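Local coordinates for Serine/threonine-protein kinase Tel1 (PDB 6SKY) that probably phosphorylates serine or threonine followed by glutamine, using ATP, to switch on checkpoint signalling when DNA is damaged, at residues His2467-Ala2472 against Leu2652-Ser2657; His2518-Asp2523 against Gln2607-Gly2612; Thr2527-Gly2532 against Pro2581-Ala2586. All coordinates share one frame; numbering follows the deposited sequence.

How the contacts relate
From the N terminus, the chain passes along helix 2461-2472, then helices 2483-2497 and 2507-2522 and a loop, and enters the antiparallel sheet of the kinase N-lobe. The three contacts close in reverse order, as nested loops. Contact 3 is innermost, joining the loop 2527-2532 to strand 2576-2585. Contact 2 encloses it, setting helix 2507-2522 on the nucleotide-binding strand 2604-2611. Contact 1 is outermost and ties helix 2461-2472 to edge strand 2651-2655. Contacts 1 and 2, whose centres are about 13 Å apart, touch through Ser-2657 with Gly-2612 and Met-2522, and Thr-2655 with His-2518. Contacts 2 and 3, whose centres are about 12 Å apart, are joined by a hydrogen bond between Asp-2523 and Tyr-2529.

Contact 1 (His2467-Ala2472 against Leu2652-Ser2657); sequences HIWTGA and LPLTSS
Thr-2470 and Trp-2469, on helix 2461-2472 within the FAT region, meet Pro-2653, Leu-2654 and Thr-2655 at the edge strand of the kinase N-lobe sheet. The helix and strand segments run at 30° to each other, with 7.6 Å between their axes at closest approach. The polar part centres on one hydroxyl. Thr-2470 OG1 is hydrogen-bonded to Tyr-2466 O, one turn back in its own helix, and lies close to two strand carbonyls, 3.0 Å from Leu-2654 O and 3.2 Å from Pro-2653 O. Thr-2655 turns its own hydroxyl to Ser-2658 instead. The apolar part is the tryptophan. Trp-2469 CG stands anti to the backbone N (chi1 -169°), which carries the six-membered ring across to the strand. There Trp-2469 CZ3 lies 4.4 Å from Leu-2654 CB, and Trp-2469 CZ3 is 4.1 Å from Thr-2655 CG2. At the far end of the indole, NE1 makes a weak hydrogen bond to Asp-2511 of helix 2507-2522, which also packs against Leu-2654 through Tyr-2517. The Leu-2654 oxygen lies near both Trp-2469 and Thr-2470: besides approaching the hydroxyl, Leu-2654 O meets the indole edge in the ring plane, 3.5 Å from Trp-2469 CZ3.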
loop_
_atom_site.group_PDB
_atom_site.type_symbol
_atom_site.label_atom_id
_atom_site.label_comp_id
_atom_site.label_asym_id
_atom_site.label_seq_id
_atom_site.Cartn_x
_atom_site.Cartn_y
_atom_site.Cartn_z
ATOM N N HIS A 2467 5.095 -25.194 -41.832
ATOM C CA HIS A 2467 3.871 -24.439 -42.055
ATOM C C HIS A 2467 3.561 -24.338 -43.533
ATOM O O HIS A 2467 2.406 -24.486 -43.943
ATOM C CB HIS A 2467 3.991 -23.045 -41.455
ATOM C CG HIS A 2467 4.023 -23.036 -39.964
ATOM N ND1 HIS A 2467 5.170 -22.791 -39.248
ATOM C CD2 HIS A 2467 3.050 -23.252 -39.053
ATOM C CE1 HIS A 2467 4.902 -22.852 -37.959
ATOM N NE2 HIS A 2467 3.622 -23.133 -37.814
ATOM N N ILE A 2468 4.582 -24.093 -44.352
ATOM C CA ILE A 2468 4.349 -24.017 -45.790
ATOM C C ILE A 2468 3.892 -25.363 -46.335
ATOM O O ILE A 2468 2.958 -25.434 -47.141
ATOM C CB ILE A 2468 5.607 -23.510 -46.512
ATOM C CG1 ILE A 2468 5.906 -22.085 -46.078
ATOM C CG2 ILE A 2468 5.420 -23.579 -47.999
ATOM C CD1 ILE A 2468 4.701 -21.200 -46.048
ATOM N N TRP A 2469 4.529 -26.450 -45.904
ATOM C CA TRP A 2469 4.140 -27.771 -46.382
ATOM C C TRP A 2469 2.700 -28.083 -46.011
ATOM O O TRP A 2469 1.922 -28.553 -46.843
ATOM C CB TRP A 2469 5.076 -28.841 -45.824
ATOM C CG TRP A 2469 4.892 -30.160 -46.490
ATOM C CD1 TRP A 2469 5.536 -30.606 -47.591
ATOM C CD2 TRP A 2469 3.983 -31.196 -46.112
ATOM N NE1 TRP A 2469 5.095 -31.855 -47.926
ATOM C CE2 TRP A 2469 4.138 -32.240 -47.029
ATOM C CE3 TRP A 2469 3.054 -31.342 -45.081
ATOM C CZ2 TRP A 2469 3.405 -33.409 -46.949
ATOM C CZ3 TRP A 2469 2.327 -32.501 -45.008
ATOM C CH2 TRP A 2469 2.506 -33.518 -45.930
ATOM N N THR A 2470 2.323 -27.833 -44.761
ATOM C CA THR A 2470 0.954 -28.099 -44.343
ATOM C C THR A 2470 -0.036 -27.234 -45.104
ATOM O O THR A 2470 -1.135 -27.685 -45.438
ATOM C CB THR A 2470 0.815 -27.872 -42.848
ATOM O OG1 THR A 2470 1.768 -28.686 -42.163
ATOM C CG2 THR A 2470 -0.565 -28.242 -42.391
ATOM N N GLY A 2471 0.327 -25.988 -45.392
ATOM C CA GLY A 2471 -0.587 -25.129 -46.118
ATOM C C GLY A 2471 -0.783 -25.561 -47.556
ATOM O O GLY A 2471 -1.879 -25.439 -48.101
ATOM N N ALA A 2472 0.268 -26.065 -48.191
ATOM C CA ALA A 2472 0.144 -26.455 -49.587
ATOM C C ALA A 2472 -0.547 -27.806 -49.728
ATOM O O ALA A 2472 -1.523 -27.936 -50.471
ATOM C CB ALA A 2472 1.520 -26.479 -50.246
ATOM N N LEU A 2652 3.455 -30.930 -33.833
ATOM C CA LEU A 2652 3.682 -30.573 -35.228
ATOM C C LEU A 2652 2.558 -31.164 -36.056
ATOM O O LEU A 2652 2.576 -32.368 -36.355
ATOM C CB LEU A 2652 5.033 -31.085 -35.700
ATOM C CG LEU A 2652 5.416 -30.815 -37.142
ATOM C CD1 LEU A 2652 5.651 -29.352 -37.318
ATOM C CD2 LEU A 2652 6.648 -31.578 -37.460
ATOM N N PRO A 2653 1.553 -30.373 -36.424
ATOM C CA PRO A 2653 0.480 -30.893 -37.276
ATOM C C PRO A 2653 0.959 -31.006 -38.713
ATOM O O PRO A 2653 1.480 -30.046 -39.279
ATOM C CB PRO A 2653 -0.624 -29.840 -37.140
ATOM C CG PRO A 2653 -0.213 -28.985 -36.010
ATOM C CD PRO A 2653 1.259 -29.011 -35.971
ATOM N N LEU A 2654 0.799 -32.189 -39.301
ATOM C CA LEU A 2654 1.210 -32.391 -40.683
ATOM C C LEU A 2654 0.063 -32.086 -41.633
ATOM O O LEU A 2654 0.198 -31.266 -42.544
ATOM C CB LEU A 2654 1.707 -33.822 -40.885
ATOM C CG LEU A 2654 3.085 -34.139 -40.323
ATOM C CD1 LEU A 2654 3.374 -35.598 -40.486
ATOM C CD2 LEU A 2654 4.123 -33.316 -41.027
ATOM N N THR A 2655 -1.069 -32.741 -41.431
ATOM C CA THR A 2655 -2.265 -32.485 -42.212
ATOM C C THR A 2655 -3.423 -32.256 -41.257
ATOM O O THR A 2655 -3.215 -32.190 -40.045
ATOM C CB THR A 2655 -2.548 -33.651 -43.155
ATOM O OG1 THR A 2655 -2.405 -34.882 -42.442
ATOM C CG2 THR A 2655 -1.571 -33.643 -44.305
ATOM N N SER A 2656 -4.640 -32.136 -41.770
ATOM C CA SER A 2656 -5.797 -31.990 -40.897
ATOM C C SER A 2656 -6.182 -33.288 -40.220
ATOM O O SER A 2656 -7.223 -33.345 -39.566
ATOM C CB SER A 2656 -6.993 -31.450 -41.680
ATOM O OG SER A 2656 -6.858 -30.064 -41.929
ATOM N N SER A 2657 -5.370 -34.328 -40.360
ATOM C CA SER A 2657 -5.700 -35.625 -39.793
ATOM C C SER A 2657 -4.502 -36.325 -39.167
ATOM O O SER A 2657 -4.628 -37.485 -38.769
ATOM C CB SER A 2657 -6.304 -36.517 -40.871
ATOM O OG SER A 2657 -5.508 -36.487 -42.043
#

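Contact 2 (His2518-Asp2523 against Gln2607-Gly2612). With AGS (phosphothiophosphoric acid-adenylate ester), chain C.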
loop_
_atom_site.group_PDB
_atom_site.type_symbol
_atom_site.label_atom_id
_atom_site.label_comp_id
_atom_site.label_asym_id
_atom_site.label_seq_id
_atom_site.Cartn_x
_atom_site.Cartn_y
_atom_site.Cartn_z
ATOM N N HIS A 2518 3.404 -38.853 -42.975
ATOM C CA HIS A 2518 1.952 -38.864 -43.086
ATOM C C HIS A 2518 1.439 -40.221 -43.542
ATOM O O HIS A 2518 0.418 -40.706 -43.041
ATOM C CB HIS A 2518 1.511 -37.765 -44.043
ATOM C CG HIS A 2518 0.048 -37.767 -44.331
ATOM N ND1 HIS A 2518 -0.454 -37.733 -45.611
ATOM C CD2 HIS A 2518 -1.023 -37.796 -43.507
ATOM C CE1 HIS A 2518 -1.773 -37.741 -45.563
ATOM N NE2 HIS A 2518 -2.144 -37.781 -44.298
ATOM N N ALA A 2519 2.127 -40.849 -44.499
ATOM C CA ALA A 2519 1.718 -42.180 -44.928
ATOM C C ALA A 2519 1.791 -43.169 -43.779
ATOM O O ALA A 2519 0.903 -44.010 -43.619
ATOM C CB ALA A 2519 2.583 -42.650 -46.091
ATOM N N LEU A 2520 2.839 -43.082 -42.963
ATOM C CA LEU A 2520 2.943 -43.961 -41.806
ATOM C C LEU A 2520 1.856 -43.665 -40.784
ATOM O O LEU A 2520 1.327 -44.582 -40.151
ATOM C CB LEU A 2520 4.320 -43.824 -41.171
ATOM C CG LEU A 2520 4.580 -44.664 -39.932
ATOM C CD1 LEU A 2520 4.820 -46.099 -40.322
ATOM C CD2 LEU A 2520 5.762 -44.111 -39.197
ATOM N N ALA A 2521 1.509 -42.391 -40.610
ATOM C CA ALA A 2521 0.460 -42.029 -39.666
ATOM C C ALA A 2521 -0.878 -42.619 -40.078
ATOM O O ALA A 2521 -1.606 -43.178 -39.253
ATOM C CB ALA A 2521 0.359 -40.510 -39.556
ATOM N N MET A 2522 -1.216 -42.510 -41.360
ATOM C CA MET A 2522 -2.534 -42.929 -41.816
ATOM C C MET A 2522 -2.702 -44.442 -41.855
ATOM O O MET A 2522 -3.838 -44.921 -41.914
ATOM C CB MET A 2522 -2.808 -42.342 -43.200
ATOM C CG MET A 2522 -3.039 -40.843 -43.219
ATOM S SD MET A 2522 -4.550 -40.358 -42.374
ATOM C CE MET A 2522 -3.896 -39.803 -40.810
ATOM N N ASP A 2523 -1.616 -45.204 -41.813
ATOM C CA ASP A 2523 -1.673 -46.644 -42.053
ATOM C C ASP A 2523 -2.075 -47.375 -40.780
ATOM O O ASP A 2523 -1.254 -47.593 -39.890
ATOM C CB ASP A 2523 -0.330 -47.144 -42.561
ATOM C CG ASP A 2523 -0.260 -48.645 -42.617
ATOM O OD1 ASP A 2523 -1.185 -49.258 -43.185
ATOM O OD2 ASP A 2523 0.722 -49.216 -42.102
ATOM N N GLN A 2607 8.774 -40.219 -30.620
ATOM C CA GLN A 2607 7.729 -39.480 -31.307
ATOM C C GLN A 2607 6.458 -40.300 -31.320
ATOM O O GLN A 2607 6.498 -41.501 -31.579
ATOM C CB GLN A 2607 8.119 -39.165 -32.749
ATOM C CG GLN A 2607 9.353 -38.342 -32.894
ATOM C CD GLN A 2607 10.004 -38.546 -34.211
ATOM O OE1 GLN A 2607 9.543 -39.340 -35.016
ATOM N NE2 GLN A 2607 11.083 -37.833 -34.452
ATOM N N LEU A 2608 5.335 -39.656 -31.055
ATOM C CA LEU A 2608 4.042 -40.222 -31.390
ATOM C C LEU A 2608 3.714 -39.791 -32.805
ATOM O O LEU A 2608 3.727 -38.596 -33.107
ATOM C CB LEU A 2608 2.943 -39.753 -30.445
ATOM C CG LEU A 2608 2.910 -40.162 -28.987
ATOM C CD1 LEU A 2608 3.383 -39.029 -28.151
ATOM C CD2 LEU A 2608 1.502 -40.516 -28.613
ATOM N N VAL A 2609 3.438 -40.753 -33.669
ATOM C CA VAL A 2609 2.948 -40.479 -35.009
ATOM C C VAL A 2609 1.445 -40.688 -34.937
ATOM O O VAL A 2609 0.960 -41.816 -34.993
ATOM C CB VAL A 2609 3.613 -41.373 -36.055
ATOM C CG1 VAL A 2609 3.215 -40.935 -37.427
ATOM C CG2 VAL A 2609 5.108 -41.310 -35.916
ATOM N N LYS A 2610 0.705 -39.601 -34.785
ATOM C CA LYS A 2610 -0.711 -39.667 -34.469
ATOM C C LYS A 2610 -1.515 -39.500 -35.744
ATOM O O LYS A 2610 -1.354 -38.509 -36.459
ATOM C CB LYS A 2610 -1.088 -38.593 -33.454
ATOM C CG LYS A 2610 -1.985 -39.084 -32.353
ATOM C CD LYS A 2610 -2.103 -38.041 -31.278
ATOM C CE LYS A 2610 -2.746 -38.598 -30.031
ATOM N NZ LYS A 2610 -2.766 -37.585 -28.938
ATOM N N GLY A 2611 -2.373 -40.479 -36.029
ATOM C CA GLY A 2611 -3.291 -40.404 -37.136
ATOM C C GLY A 2611 -4.720 -40.469 -36.626
ATOM O O GLY A 2611 -4.977 -40.726 -35.449
ATOM N N GLY A 2612 -5.650 -40.229 -37.534
ATOM C CA GLY A 2612 -7.043 -40.221 -37.154
ATOM C C GLY A 2612 -7.729 -38.963 -37.623
ATOM O O GLY A 2612 -7.324 -38.375 -38.625
HETATM P PG AGS C . -7.837 -41.170 -24.274
HETATM S S1G AGS C . -8.246 -40.833 -22.399
HETATM O O2G AGS C . -7.640 -39.830 -25.031
HETATM O O3G AGS C . -9.001 -41.961 -24.929
HETATM P PB AGS C . -5.148 -41.322 -24.172
HETATM O O1B AGS C . -5.291 -40.166 -23.269
HETATM O O2B AGS C . -4.243 -42.442 -23.662
HETATM O O3B AGS C . -6.539 -42.006 -24.418
HETATM P PA AGS C . -3.211 -41.433 -26.104
HETATM O O1A AGS C . -3.482 -42.549 -27.016
HETATM O O2A AGS C . -2.441 -40.270 -26.728
HETATM O O3A AGS C . -4.548 -40.823 -25.538
HETATM O "O5'" AGS C . -2.436 -42.022 -24.877
HETATM C "C5'" AGS C . -1.134 -42.582 -25.092
HETATM C "C4'" AGS C . -0.442 -42.776 -23.771
HETATM O "O4'" AGS C . 0.819 -42.082 -23.789
HETATM C "C3'" AGS C . -1.185 -42.243 -22.553
HETATM O "O3'" AGS C . -0.892 -43.017 -21.398
HETATM C "C2'" AGS C . -0.658 -40.816 -22.433
HETATM O "O2'" AGS C . -0.647 -40.389 -21.079
HETATM C "C1'" AGS C . 0.774 -40.944 -22.951
HETATM N N9 AGS C . 1.212 -39.793 -23.725
HETATM C C8 AGS C . 0.463 -39.055 -24.597
HETATM N N7 AGS C . 1.117 -38.072 -25.162
HETATM C C5 AGS C . 2.388 -38.175 -24.626
HETATM C C6 AGS C . 3.559 -37.421 -24.816
HETATM N N6 AGS C . 3.641 -36.374 -25.637
HETATM N N1 AGS C . 4.656 -37.787 -24.126
HETATM C C2 AGS C . 4.580 -38.834 -23.304
HETATM N N3 AGS C . 3.533 -39.618 -23.043
HETATM C C4 AGS C . 2.461 -39.231 -23.739
#
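The nucleotide pocket of the kinase N-lobe is walled partly by strand 2604-2611, and helix 2507-2522 packs on this strand through Ala-2521 and Val-2609. The helix crosses the strand at -66°, with the axes of the two segments 7.2 Å apart. At the centre, Ala-2521 CB meets Val-2609 CG1 at 3.6 Å. That methyl stands anti to the valine backbone N (chi1 -173°), while the other branch, Val-2609 CG2, comes within 4.4 Å of Leu-2520 CD2. Leu-2520 and Val-2609 also both rest on Lys-2593 and Leu-2595 of the neighbouring strand. Further along, Met-2522 leaves the helix pointing away from the strand, but its chain bends back at both later torsions and lays its methyl over the two glycines, with CE 3.7 Å from Gly-2612 N and 3.8 Å from Gly-2611 CA. A side chain at Gly-2611 would be directed into the helix, and the backbone of Gly-2612 (phi 129°) itself calls for glycine. Lys-2610, between Val-2609 and this pair, points away from the helix and runs out extended to the bound ATP analogue, phosphothiophosphoric acid-adenylate ester, where NZ makes a weak hydrogen bond of 3.5 Å to ligand O2A. Leu-2608 CD1 lies 3.7 Å from ligand N6 at the adenine, whose pocket continues through Glu-2662 and Val-2664. The Lys-2610 side chain is also about 5 Å, nearest atom to ion, from the magnesium ion. The strand is therefore two-faced in its chemistry: no hydrogen bond joins it to the helix, which it meets by van der Waals contact, whereas the lysine amine approaches the alpha-phosphate in a way consistent with a phosphate-binding role.

Contact 3 (Thr2527-Gly2532 against Pro2581-Ala2586); sequences TRYKSG and PEMAIA
Ile-2585 is wrapped by residues 2529-2532 of the loop that follows helix 2507-2522; it lies near the end of strand 2576-2585, which forms an antiparallel hairpin with 2593-2599 in the kinase N-lobe sheet. Ile-2585 CG1 stands anti to its carbonyl carbon (chi1 -65°), which brings Ile-2585 CD1 to 3.5 Å from Tyr-2529 CB, the two side chains meeting at about a right angle. The other branch reaches the loop backbone, with Ile-2585 CG2 3.9 Å from Ser-2531 CA and 3.8 Å from Lys-2530 O. Met-2583 sends an extended chain to the phenol ring and sets CE 3.5 Å from Tyr-2529 CE1, an oblique approach. One backbone hydrogen bond closes the contact, from Gly-2532 N to Ile-2585 O at 3.2 Å; it is bent (138° at the hydrogen), and the donor stands well above the carbonyl plane.

Around this first shell, the tyrosine OH is hydrogen-bonded to Asp-2523 just past the helix, and Lys-2593 of the adjoining strand makes a cation-pi contact with the ring. A leucine here has neither hydroxyl nor ring, so the Asp-2523 carboxylate would probably be left without this partner, the Lys-2593 ammonium without its cation-pi contact, and a gap would open beside Met-2583 CE. Ala-2586, entering the hairpin turn, comes about 4 Å, nearest atoms, from the bound ATP analogue. Apolar contacts, the Gly-2532 bond and the cation-pi contact thus hold the loop to the sheet, while the phenol OH ties it to the residue just past the helix.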
loop_
_atom_site.group_PDB
_atom_site.type_symbol
_atom_site.label_atom_id
_atom_site.label_comp_id
_atom_site.label_asym_id
_atom_site.label_seq_id
_atom_site.Cartn_x
_atom_site.Cartn_y
_atom_site.Cartn_z
ATOM N N THR A 2527 -4.676 -56.102 -37.599
ATOM C CA THR A 2527 -3.895 -57.327 -37.474
ATOM C C THR A 2527 -2.404 -57.028 -37.415
ATOM O O THR A 2527 -1.688 -57.563 -36.563
ATOM C CB THR A 2527 -4.200 -58.266 -38.641
ATOM O OG1 THR A 2527 -3.910 -57.602 -39.876
ATOM C CG2 THR A 2527 -5.661 -58.675 -38.621
ATOM N N ARG A 2528 -1.922 -56.171 -38.312
ATOM C CA ARG A 2528 -0.498 -55.878 -38.372
ATOM C C ARG A 2528 -0.048 -54.969 -37.238
ATOM O O ARG A 2528 1.132 -54.987 -36.876
ATOM C CB ARG A 2528 -0.168 -55.249 -39.724
ATOM C CG ARG A 2528 1.302 -55.148 -40.043
ATOM C CD ARG A 2528 1.476 -54.992 -41.534
ATOM N NE ARG A 2528 0.409 -54.179 -42.108
ATOM C CZ ARG A 2528 0.217 -54.016 -43.411
ATOM N NH1 ARG A 2528 1.020 -54.613 -44.277
ATOM N NH2 ARG A 2528 -0.779 -53.262 -43.847
ATOM N N TYR A 2529 -0.958 -54.190 -36.663
ATOM C CA TYR A 2529 -0.647 -53.275 -35.570
ATOM C C TYR A 2529 -1.574 -53.600 -34.407
ATOM O O TYR A 2529 -2.715 -53.133 -34.368
ATOM C CB TYR A 2529 -0.807 -51.829 -36.017
ATOM C CG TYR A 2529 0.079 -51.451 -37.173
ATOM C CD1 TYR A 2529 1.423 -51.773 -37.171
ATOM C CD2 TYR A 2529 -0.434 -50.790 -38.270
ATOM C CE1 TYR A 2529 2.232 -51.437 -38.227
ATOM C CE2 TYR A 2529 0.365 -50.450 -39.327
ATOM C CZ TYR A 2529 1.699 -50.775 -39.303
ATOM O OH TYR A 2529 2.501 -50.434 -40.365
ATOM N N LYS A 2530 -1.090 -54.397 -33.462
ATOM C CA LYS A 2530 -1.879 -54.791 -32.304
ATOM C C LYS A 2530 -1.575 -53.859 -31.140
ATOM O O LYS A 2530 -0.407 -53.633 -30.810
ATOM C CB LYS A 2530 -1.592 -56.236 -31.899
ATOM C CG LYS A 2530 -1.331 -57.192 -33.046
ATOM C CD LYS A 2530 -0.958 -58.558 -32.498
ATOM C CE LYS A 2530 -0.640 -59.544 -33.599
ATOM N NZ LYS A 2530 -0.282 -60.874 -33.033
ATOM N N SER A 2531 -2.626 -53.343 -30.511
ATOM C CA SER A 2531 -2.482 -52.392 -29.419
ATOM C C SER A 2531 -1.746 -52.995 -28.231
ATOM O O SER A 2531 -2.199 -53.982 -27.647
ATOM C CB SER A 2531 -3.857 -51.888 -28.990
ATOM O OG SER A 2531 -4.561 -51.360 -30.098
ATOM N N GLY A 2532 -0.613 -52.407 -27.868
ATOM C CA GLY A 2532 0.175 -52.862 -26.744
ATOM C C GLY A 2532 1.423 -53.624 -27.120
ATOM O O GLY A 2532 2.278 -53.838 -26.254
ATOM N N PRO A 2581 14.937 -50.126 -34.555
ATOM C CA PRO A 2581 14.265 -51.079 -35.447
ATOM C C PRO A 2581 12.796 -51.285 -35.142
ATOM O O PRO A 2581 12.037 -51.631 -36.054
ATOM C CB PRO A 2581 15.067 -52.368 -35.238
ATOM C CG PRO A 2581 16.391 -51.906 -34.744
ATOM C CD PRO A 2581 16.103 -50.726 -33.891
ATOM N N GLU A 2582 12.364 -51.090 -33.903
ATOM C CA GLU A 2582 10.994 -51.384 -33.517
ATOM C C GLU A 2582 10.236 -50.114 -33.162
ATOM O O GLU A 2582 10.817 -49.047 -32.948
ATOM C CB GLU A 2582 10.957 -52.356 -32.335
ATOM C CG GLU A 2582 11.395 -53.764 -32.687
ATOM C CD GLU A 2582 11.175 -54.744 -31.554
ATOM O OE1 GLU A 2582 11.288 -54.335 -30.381
ATOM O OE2 GLU A 2582 10.881 -55.924 -31.838
ATOM N N MET A 2583 8.916 -50.247 -33.110
ATOM C CA MET A 2583 8.031 -49.172 -32.706
ATOM C C MET A 2583 6.933 -49.750 -31.835
ATOM O O MET A 2583 6.392 -50.818 -32.132
ATOM C CB MET A 2583 7.431 -48.450 -33.911
ATOM C CG MET A 2583 6.490 -49.270 -34.743
ATOM S SD MET A 2583 5.884 -48.320 -36.135
ATOM C CE MET A 2583 4.795 -49.504 -36.894
ATOM N N ALA A 2584 6.626 -49.051 -30.750
ATOM C CA ALA A 2584 5.547 -49.457 -29.873
ATOM C C ALA A 2584 4.213 -48.988 -30.432
ATOM O O ALA A 2584 4.145 -48.196 -31.370
ATOM C CB ALA A 2584 5.761 -48.904 -28.471
ATOM N N ILE A 2585 3.135 -49.488 -29.844
ATOM C CA ILE A 2585 1.786 -49.149 -30.272
ATOM C C ILE A 2585 0.925 -48.959 -29.036
ATOM O O ILE A 2585 1.066 -49.692 -28.053
ATOM C CB ILE A 2585 1.206 -50.231 -31.199
ATOM C CG1 ILE A 2585 2.013 -50.279 -32.493
ATOM C CG2 ILE A 2585 -0.239 -49.952 -31.508
ATOM C CD1 ILE A 2585 1.566 -51.314 -33.449
ATOM N N ALA A 2586 0.048 -47.962 -29.075
ATOM C CA ALA A 2586 -0.843 -47.664 -27.966
ATOM C C ALA A 2586 -2.260 -48.139 -28.272
ATOM O O ALA A 2586 -2.585 -48.537 -29.391
ATOM C CB ALA A 2586 -0.828 -46.166 -27.659
#